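Local coordinates for protein mannosephosphate isomerase, putative (Archaeoglobus fulgidus, PDB 1ZX5) that probably interconverts D-mannose 6-phosphate and D-fructose 6-phosphate as a zinc-dependent isomerase of the type 1 mannose-6-phosphate isomerase family, at residues G132-L146 / W201-V213. Residues are numbered along the deposited sequence; the frame is centred on the assembly and turned at random.
Sequences GFKEDVKIEELEEKL and WEKVKKVLNTKKV
With CG anti to the backbone N (chi1 -160°), the indole of Trp-201 swings across to helix 139-146 and settles as a knob among Ile-139, Leu-142, Glu-143 and Leu-146. Leu-146 CD1 lies over one face in a CH-pi contact, 4.3 Å from the six-ring centroid, while Val-204 CG1 backs the opposite face. Leu-142 CB meets the ring edge at Trp-201 CH2. Glu-143 OE2 lies at the edge in the indole plane, where NE1 appears to donate to it; the bond is doubtful, because NE1 is modelled too close to Glu-143 CG. Such packing shows how two nearly antiparallel helices (154°, axes 11.6 Å apart) outside the strands of a cupin-type fold can be joined largely through one side chain, with Ile-139 also packing on Lys-205; Leu-146 also touches Phe-153, which lines the fructofuranose pocket. Leu-208 CD2 continues the apolar seam, reaching Leu-142 CD1 at 3.7 Å and the edge of the Phe-133 ring, whose face carries Val-137 CG2. Polar bonds tie the flanking pieces, 133-137 and 210-213. Asp-136 OD1 accepts from Lys-212 N at 2.8 Å, nearly straight. Val-137 N donates to Thr-210 O, Val-213 N to Phe-133 O, and one water bridges Phe-133 N to the carbonyls of Asn-209 and Lys-211.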
ATOM      1  N   GLY A 132      12.080   5.012  11.397  1.00 28.21           N
ATOM      2  CA  GLY A 132      12.244   5.664  12.696  1.00 28.61           C
ATOM      3  C   GLY A 132      13.706   5.908  13.033  1.00 29.40           C
ATOM      4  O   GLY A 132      14.562   5.083  12.706  1.00 29.49           O
ATOM      5  N   PHE A 133      14.005   7.041  13.667  1.00 29.66           N
ATOM      6  CA  PHE A 133      15.375   7.305  14.107  1.00 30.42           C
ATOM      7  C   PHE A 133      15.767   6.305  15.181  1.00 31.37           C
ATOM      8  O   PHE A 133      14.958   5.970  16.054  1.00 31.34           O
ATOM      9  CB  PHE A 133      15.545   8.738  14.615  1.00 29.36           C
ATOM     10  CG  PHE A 133      15.551   9.765  13.526  1.00 28.97           C
ATOM     11  CD1 PHE A 133      16.538   9.754  12.541  1.00 28.16           C
ATOM     12  CD2 PHE A 133      14.557  10.744  13.470  1.00 27.66           C
ATOM     13  CE1 PHE A 133      16.531  10.709  11.519  1.00 27.93           C
ATOM     14  CE2 PHE A 133      14.541  11.693  12.450  1.00 26.52           C
ATOM     15  CZ  PHE A 133      15.528  11.676  11.476  1.00 27.29           C
ATOM     16  N   LYS A 134      16.998   5.808  15.104  1.00 32.79           N
ATOM     17  CA  LYS A 134      17.483   4.879  16.122  1.00 34.51           C
ATOM     18  C   LYS A 134      17.972   5.597  17.389  1.00 34.90           C
ATOM     19  O   LYS A 134      18.057   4.989  18.448  1.00 35.25           O
ATOM     20  CB  LYS A 134      18.519   3.896  15.554  1.00 35.01           C
ATOM     21  CG  LYS A 134      19.822   4.512  15.092  1.00 37.39           C
ATOM     22  CD  LYS A 134      20.557   3.535  14.199  1.00 41.55           C
ATOM     23  CE  LYS A 134      21.974   4.018  13.924  1.00 44.75           C
ATOM     24  NZ  LYS A 134      22.590   3.196  12.834  1.00 47.54           N
ATOM     25  N   GLU A 135      18.269   6.891  17.270  1.00 35.33           N
ATOM     26  CA  GLU A 135      18.533   7.755  18.423  1.00 36.00           C
ATOM     27  C   GLU A 135      17.868   9.111  18.192  1.00 35.58           C
ATOM     28  O   GLU A 135      17.549   9.450  17.055  1.00 35.34           O
ATOM     29  CB  GLU A 135      20.045   7.954  18.647  1.00 36.29           C
ATOM     30  CG  GLU A 135      20.848   6.675  19.005  1.00 39.41           C
ATOM     31  CD  GLU A 135      20.415   5.991  20.324  1.00 42.62           C
ATOM     32  OE1 GLU A 135      20.052   6.697  21.299  1.00 43.98           O
ATOM     33  OE2 GLU A 135      20.455   4.736  20.384  1.00 43.92           O
ATOM     34  N   ASP A 136      17.659   9.876  19.267  1.00 35.30           N
ATOM     35  CA  ASP A 136      17.231  11.276  19.167  1.00 35.07           C
ATOM     36  C   ASP A 136      18.175  12.057  18.251  1.00 35.06           C
ATOM     37  O   ASP A 136      19.390  11.870  18.294  1.00 34.95           O
ATOM     38  CB  ASP A 136      17.221  11.944  20.543  1.00 35.02           C
ATOM     39  CG  ASP A 136      16.079  11.473  21.439  1.00 35.24           C
ATOM     40  OD1 ASP A 136      15.277  10.602  21.039  1.00 34.26           O
ATOM     41  OD2 ASP A 136      15.986  11.992  22.571  1.00 36.30           O
ATOM     42  N   VAL A 137      17.612  12.915  17.407  1.00 35.11           N
ATOM     43  CA  VAL A 137      18.412  13.772  16.529  1.00 34.98           C
ATOM     44  C   VAL A 137      17.944  15.217  16.659  1.00 35.39           C
ATOM     45  O   VAL A 137      16.822  15.477  17.095  1.00 35.28           O
ATOM     46  CB  VAL A 137      18.372  13.323  15.016  1.00 35.00           C
ATOM     47  CG1 VAL A 137      18.969  11.933  14.834  1.00 34.26           C
ATOM     48  CG2 VAL A 137      16.959  13.397  14.441  1.00 33.83           C
ATOM     49  N   LYS A 138      18.813  16.152  16.293  1.00 36.07           N
ATOM     50  CA  LYS A 138      18.450  17.560  16.253  1.00 37.08           C
ATOM     51  C   LYS A 138      18.254  17.988  14.797  1.00 37.03           C
ATOM     52  O   LYS A 138      19.091  17.698  13.946  1.00 36.74           O
ATOM     53  CB  LYS A 138      19.529  18.416  16.922  1.00 36.81           C
ATOM     54  CG  LYS A 138      19.810  18.071  18.387  1.00 37.80           C
ATOM     55  CD  LYS A 138      20.777  19.086  18.991  1.00 38.75           C
ATOM     56  CE  LYS A 138      21.535  18.524  20.198  1.00 42.71           C
ATOM     57  NZ  LYS A 138      20.755  18.624  21.472  1.00 44.09           N
ATOM     58  N   ILE A 139      17.145  18.669  14.521  1.00 37.76           N
ATOM     59  CA  ILE A 139      16.870  19.200  13.182  1.00 38.89           C
ATOM     60  C   ILE A 139      18.084  19.911  12.572  1.00 39.16           C
ATOM     61  O   ILE A 139      18.416  19.678  11.411  1.00 39.01           O
ATOM     62  CB  ILE A 139      15.606  20.119  13.171  1.00 38.92           C
ATOM     63  CG1 ILE A 139      14.352  19.311  12.831  1.00 39.49           C
ATOM     64  CG2 ILE A 139      15.744  21.258  12.155  1.00 40.38           C
ATOM     65  CD1 ILE A 139      14.326  18.696  11.416  1.00 38.74           C
ATOM     66  N   GLU A 140      18.741  20.754  13.372  1.00 39.81           N
ATOM     67  CA  GLU A 140      19.896  21.546  12.937  1.00 40.82           C
ATOM     68  C   GLU A 140      21.056  20.671  12.479  1.00 40.61           C
ATOM     69  O   GLU A 140      21.749  21.011  11.521  1.00 40.59           O
ATOM     70  CB  GLU A 140      20.392  22.479  14.058  1.00 41.32           C
ATOM     71  CG  GLU A 140      19.349  23.442  14.624  1.00 44.45           C
ATOM     72  CD  GLU A 140      18.397  22.790  15.640  1.00 48.58           C
ATOM     73  OE1 GLU A 140      18.754  21.743  16.244  1.00 49.18           O
ATOM     74  OE2 GLU A 140      17.281  23.338  15.832  1.00 50.27           O
ATOM     75  N   GLU A 141      21.275  19.562  13.178  1.00 40.43           N
ATOM     76  CA  GLU A 141      22.350  18.646  12.828  1.00 40.96           C
ATOM     77  C   GLU A 141      22.040  17.834  11.559  1.00 40.64           C
ATOM     78  O   GLU A 141      22.953  17.517  10.796  1.00 40.53           O
ATOM     79  CB  GLU A 141      22.731  17.765  14.027  1.00 40.86           C
ATOM     80  CG  GLU A 141      23.588  18.539  15.059  1.00 42.36           C
ATOM     81  CD  GLU A 141      23.659  17.889  16.445  1.00 42.33           C
ATOM     82  OE1 GLU A 141      23.244  16.715  16.596  1.00 43.14           O
ATOM     83  OE2 GLU A 141      24.139  18.570  17.391  1.00 44.11           O
ATOM     84  N   LEU A 142      20.760  17.527  11.330  1.00 40.29           N
ATOM     85  CA  LEU A 142      20.314  16.923  10.069  1.00 40.36           C
ATOM     86  C   LEU A 142      20.559  17.870   8.892  1.00 40.99           C
ATOM     87  O   LEU A 142      20.998  17.440   7.830  1.00 40.37           O
ATOM     88  CB  LEU A 142      18.829  16.544  10.127  1.00 39.73           C
ATOM     89  CG  LEU A 142      18.356  15.449  11.080  1.00 38.46           C
ATOM     90  CD1 LEU A 142      16.852  15.312  10.988  1.00 37.06           C
ATOM     91  CD2 LEU A 142      19.023  14.126  10.775  1.00 36.64           C
ATOM     92  N   GLU A 143      20.273  19.156   9.099  1.00 42.17           N
ATOM     93  CA  GLU A 143      20.555  20.215   8.114  1.00 43.66           C
ATOM     94  C   GLU A 143      22.034  20.365   7.755  1.00 43.87           C
ATOM     95  O   GLU A 143      22.360  20.630   6.602  1.00 44.12           O
ATOM     96  CB  GLU A 143      20.024  21.560   8.604  1.00 43.91           C
ATOM     97  CG  GLU A 143      18.614  21.837   8.181  1.00 45.94           C
ATOM     98  CD  GLU A 143      18.037  23.090   8.828  1.00 48.68           C
ATOM     99  OE1 GLU A 143      18.593  24.186   8.601  1.00 49.88           O
ATOM    100  OE2 GLU A 143      17.016  22.975   9.545  1.00 49.34           O
ATOM    101  N   GLU A 144      22.919  20.215   8.742  1.00 44.36           N
ATOM    102  CA  GLU A 144      24.359  20.171   8.482  1.00 45.12           C
ATOM    103  C   GLU A 144      24.682  19.077   7.476  1.00 44.74           C
ATOM    104  O   GLU A 144      25.473  19.287   6.560  1.00 44.96           O
ATOM    105  CB  GLU A 144      25.161  19.922   9.765  1.00 45.53           C
ATOM    106  CG  GLU A 144      25.167  21.078  10.756  1.00 48.51           C
ATOM    107  CD  GLU A 144      25.636  22.390  10.137  1.00 52.03           C
ATOM    108  OE1 GLU A 144      26.864  22.558   9.942  1.00 53.05           O
ATOM    109  OE2 GLU A 144      24.767  23.251   9.848  1.00 52.82           O
ATOM    110  N   LYS A 145      24.060  17.912   7.658  1.00 44.30           N
ATOM    111  CA  LYS A 145      24.296  16.751   6.810  1.00 43.76           C
ATOM    112  C   LYS A 145      23.848  16.965   5.365  1.00 43.06           C
ATOM    113  O   LYS A 145      24.420  16.371   4.456  1.00 42.70           O
ATOM    114  CB  LYS A 145      23.627  15.504   7.400  1.00 44.16           C
ATOM    115  CG  LYS A 145      24.132  15.088   8.782  1.00 45.37           C
ATOM    116  CD  LYS A 145      25.638  14.868   8.792  1.00 48.07           C
ATOM    117  CE  LYS A 145      26.093  14.188  10.078  1.00 49.91           C
ATOM    118  NZ  LYS A 145      27.581  14.003  10.081  1.00 50.86           N
ATOM    119  N   LEU A 146      22.839  17.811   5.155  1.00 42.81           N
ATOM    120  CA  LEU A 146      22.369  18.154   3.811  1.00 43.00           C
ATOM    121  C   LEU A 146      23.430  18.852   2.977  1.00 43.46           C
ATOM    122  O   LEU A 146      23.361  18.844   1.750  1.00 43.59           O
ATOM    123  CB  LEU A 146      21.129  19.047   3.864  1.00 42.89           C
ATOM    124  CG  LEU A 146      19.722  18.476   4.052  1.00 42.51           C
ATOM    125  CD1 LEU A 146      18.729  19.574   3.715  1.00 41.89           C
ATOM    126  CD2 LEU A 146      19.472  17.246   3.189  1.00 41.69           C
ATOM    127  N   TRP A 201      12.744  20.469   2.589  1.00 24.77           N
ATOM    128  CA  TRP A 201      13.188  20.607   3.975  1.00 25.75           C
ATOM    129  C   TRP A 201      12.252  21.403   4.888  1.00 26.36           C
ATOM    130  O   TRP A 201      12.070  21.033   6.045  1.00 26.36           O
ATOM    131  CB  TRP A 201      14.618  21.169   4.080  1.00 26.03           C
ATOM    132  CG  TRP A 201      15.200  20.835   5.425  1.00 26.56           C
ATOM    133  CD1 TRP A 201      15.472  21.706   6.447  1.00 27.17           C
ATOM    134  CD2 TRP A 201      15.509  19.522   5.924  1.00 26.24           C
ATOM    135  NE1 TRP A 201      15.951  21.016   7.544  1.00 26.67           N
ATOM    136  CE2 TRP A 201      15.985  19.677   7.249  1.00 27.06           C
ATOM    137  CE3 TRP A 201      15.439  18.229   5.377  1.00 26.00           C
ATOM    138  CZ2 TRP A 201      16.399  18.585   8.034  1.00 26.77           C
ATOM    139  CZ3 TRP A 201      15.851  17.143   6.158  1.00 26.06           C
ATOM    140  CH2 TRP A 201      16.327  17.331   7.468  1.00 26.53           C
ATOM    141  N   GLU A 202      11.663  22.488   4.380  1.00 27.15           N
ATOM    142  CA  GLU A 202      10.709  23.269   5.177  1.00 28.51           C
ATOM    143  C   GLU A 202       9.510  22.439   5.632  1.00 28.31           C
ATOM    144  O   GLU A 202       9.014  22.647   6.733  1.00 28.16           O
ATOM    145  CB  GLU A 202      10.233  24.521   4.438  1.00 28.82           C
ATOM    146  CG  GLU A 202      11.287  25.615   4.324  1.00 33.45           C
ATOM    147  CD  GLU A 202      11.735  26.163   5.686  1.00 39.87           C
ATOM    148  OE1 GLU A 202      10.873  26.691   6.438  1.00 42.25           O
ATOM    149  OE2 GLU A 202      12.954  26.071   5.997  1.00 41.48           O
ATOM    150  N   LYS A 203       9.061  21.509   4.780  1.00 28.23           N
ATOM    151  CA  LYS A 203       7.963  20.608   5.096  1.00 28.33           C
ATOM    152  C   LYS A 203       8.418  19.519   6.063  1.00 27.70           C
ATOM    153  O   LYS A 203       7.707  19.203   7.003  1.00 27.77           O
ATOM    154  CB  LYS A 203       7.372  19.953   3.834  1.00 29.08           C
ATOM    155  CG  LYS A 203       6.950  20.893   2.703  1.00 30.48           C
ATOM    156  CD  LYS A 203       5.803  21.802   3.078  1.00 32.99           C
ATOM    157  CE  LYS A 203       5.361  22.669   1.883  1.00 34.62           C
ATOM    158  NZ  LYS A 203       4.191  22.047   1.170  1.00 39.52           N
ATOM    159  N   VAL A 204       9.590  18.940   5.808  1.00 26.99           N
ATOM    160  CA  VAL A 204      10.202  17.951   6.695  1.00 26.53           C
ATOM    161  C   VAL A 204      10.268  18.466   8.138  1.00 27.10           C
ATOM    162  O   VAL A 204       9.859  17.767   9.064  1.00 27.16           O
ATOM    163  CB  VAL A 204      11.631  17.532   6.213  1.00 26.22           C
ATOM    164  CG1 VAL A 204      12.334  16.670   7.257  1.00 24.42           C
ATOM    165  CG2 VAL A 204      11.561  16.800   4.875  1.00 24.72           C
ATOM    166  N   LYS A 205      10.763  19.689   8.321  1.00 27.40           N
ATOM    167  CA  LYS A 205      10.915  20.279   9.655  1.00 28.38           C
ATOM    168  C   LYS A 205       9.599  20.353  10.431  1.00 28.09           C
ATOM    169  O   LYS A 205       9.569  20.155  11.638  1.00 27.71           O
ATOM    170  CB  LYS A 205      11.526  21.677   9.560  1.00 28.49           C
ATOM    171  CG  LYS A 205      12.993  21.694   9.179  1.00 31.35           C
ATOM    172  CD  LYS A 205      13.621  23.073   9.452  1.00 34.39           C
ATOM    173  CE  LYS A 205      13.051  24.141   8.529  1.00 37.14           C
ATOM    174  NZ  LYS A 205      13.797  25.445   8.609  1.00 39.57           N
ATOM    175  N   LYS A 206       8.517  20.630   9.720  1.00 28.56           N
ATOM    176  CA  LYS A 206       7.196  20.733  10.326  1.00 29.37           C
ATOM    177  C   LYS A 206       6.519  19.408  10.716  1.00 29.25           C
ATOM    178  O   LYS A 206       5.618  19.403  11.555  1.00 29.20           O
ATOM    179  CB  LYS A 206       6.296  21.548   9.403  1.00 29.80           C
ATOM    180  CG  LYS A 206       6.685  23.034   9.437  1.00 32.77           C
ATOM    181  CD  LYS A 206       5.881  23.832   8.448  1.00 38.03           C
ATOM    182  CE  LYS A 206       6.215  25.318   8.524  1.00 41.41           C
ATOM    183  NZ  LYS A 206       5.734  25.979   7.264  1.00 44.27           N
ATOM    184  N   VAL A 207       6.944  18.291  10.124  1.00 28.88           N
ATOM    185  CA  VAL A 207       6.232  17.023  10.336  1.00 28.82           C
ATOM    186  C   VAL A 207       7.106  15.921  10.930  1.00 28.42           C
ATOM    187  O   VAL A 207       6.588  14.939  11.443  1.00 28.84           O
ATOM    188  CB  VAL A 207       5.530  16.507   9.030  1.00 29.02           C
ATOM    189  CG1 VAL A 207       4.731  17.626   8.365  1.00 29.02           C
ATOM    190  CG2 VAL A 207       6.540  15.928   8.044  1.00 29.02           C
ATOM    191  N   LEU A 208       8.424  16.089  10.863  1.00 28.34           N
ATOM    192  CA  LEU A 208       9.358  15.024  11.228  1.00 27.61           C
ATOM    193  C   LEU A 208       9.402  14.732  12.733  1.00 28.25           C
ATOM    194  O   LEU A 208       9.586  15.645  13.556  1.00 27.90           O
ATOM    195  CB  LEU A 208      10.768  15.328  10.704  1.00 27.17           C
ATOM    196  CG  LEU A 208      11.853  14.284  11.002  1.00 26.09           C
ATOM    197  CD1 LEU A 208      11.539  12.945  10.314  1.00 22.96           C
ATOM    198  CD2 LEU A 208      13.237  14.812  10.623  1.00 25.79           C
ATOM    199  N   ASN A 209       9.223  13.454  13.075  1.00 28.59           N
ATOM    200  CA  ASN A 209       9.488  12.961  14.430  1.00 28.77           C
ATOM    201  C   ASN A 209      10.999  12.761  14.589  1.00 29.06           C
ATOM    202  O   ASN A 209      11.585  11.852  13.992  1.00 29.06           O
ATOM    203  CB  ASN A 209       8.715  11.654  14.674  1.00 28.72           C
ATOM    204  CG  ASN A 209       8.797  11.157  16.127  1.00 28.71           C
ATOM    205  OD1 ASN A 209       9.598  11.636  16.934  1.00 29.62           O
ATOM    206  ND2 ASN A 209       7.969  10.171  16.449  1.00 28.26           N
ATOM    207  N   THR A 210      11.624  13.626  15.379  1.00 29.66           N
ATOM    208  CA  THR A 210      13.071  13.592  15.588  1.00 30.60           C
ATOM    209  C   THR A 210      13.495  12.726  16.780  1.00 31.26           C
ATOM    210  O   THR A 210      14.693  12.610  17.062  1.00 31.35           O
ATOM    211  CB  THR A 210      13.649  15.011  15.767  1.00 30.94           C
ATOM    212  OG1 THR A 210      12.910  15.706  16.781  1.00 30.87           O
ATOM    213  CG2 THR A 210      13.595  15.794  14.436  1.00 30.69           C
ATOM    214  N   LYS A 211      12.520  12.115  17.461  1.00 31.79           N
ATOM    215  CA  LYS A 211      12.800  11.236  18.601  1.00 32.48           C
ATOM    216  C   LYS A 211      13.148   9.817  18.172  1.00 32.63           C
ATOM    217  O   LYS A 211      12.713   9.341  17.120  1.00 32.16           O
ATOM    218  CB  LYS A 211      11.607  11.162  19.574  1.00 32.62           C
ATOM    219  CG  LYS A 211      11.147  12.475  20.164  1.00 34.74           C
ATOM    220  CD  LYS A 211      12.307  13.279  20.736  1.00 38.45           C
ATOM    221  CE  LYS A 211      11.974  14.765  20.775  1.00 40.87           C
ATOM    222  NZ  LYS A 211      13.170  15.584  21.126  1.00 42.18           N
ATOM    223  N   LYS A 212      13.923   9.146  19.022  1.00 33.09           N
ATOM    224  CA  LYS A 212      14.179   7.721  18.912  1.00 33.74           C
ATOM    225  C   LYS A 212      12.862   6.953  18.842  1.00 33.63           C
ATOM    226  O   LYS A 212      11.928   7.216  19.603  1.00 33.63           O
ATOM    227  CB  LYS A 212      15.006   7.244  20.113  1.00 33.70           C
ATOM    228  CG  LYS A 212      15.378   5.771  20.071  1.00 34.15           C
ATOM    229  CD  LYS A 212      16.172   5.356  21.311  1.00 35.02           C
ATOM    230  CE  LYS A 212      16.438   3.848  21.278  1.00 37.70           C
ATOM    231  NZ  LYS A 212      17.063   3.368  22.551  1.00 39.85           N
ATOM    232  N   VAL A 213      12.787   6.022  17.901  1.00 33.82           N
ATOM    233  CA  VAL A 213      11.629   5.150  17.779  1.00 34.04           C
ATOM    234  C   VAL A 213      12.101   3.726  18.039  1.00 34.56           C
ATOM    235  O   VAL A 213      13.091   3.274  17.456  1.00 34.27           O
ATOM    236  CB  VAL A 213      10.947   5.308  16.390  1.00 34.18           C
ATOM    237  CG1 VAL A 213       9.920   4.224  16.145  1.00 33.19           C
ATOM    238  CG2 VAL A 213      10.292   6.676  16.285  1.00 33.68           C
TER
HETATM  239  O   HOH W   1      11.781   9.029  14.320  1.00 30.49           O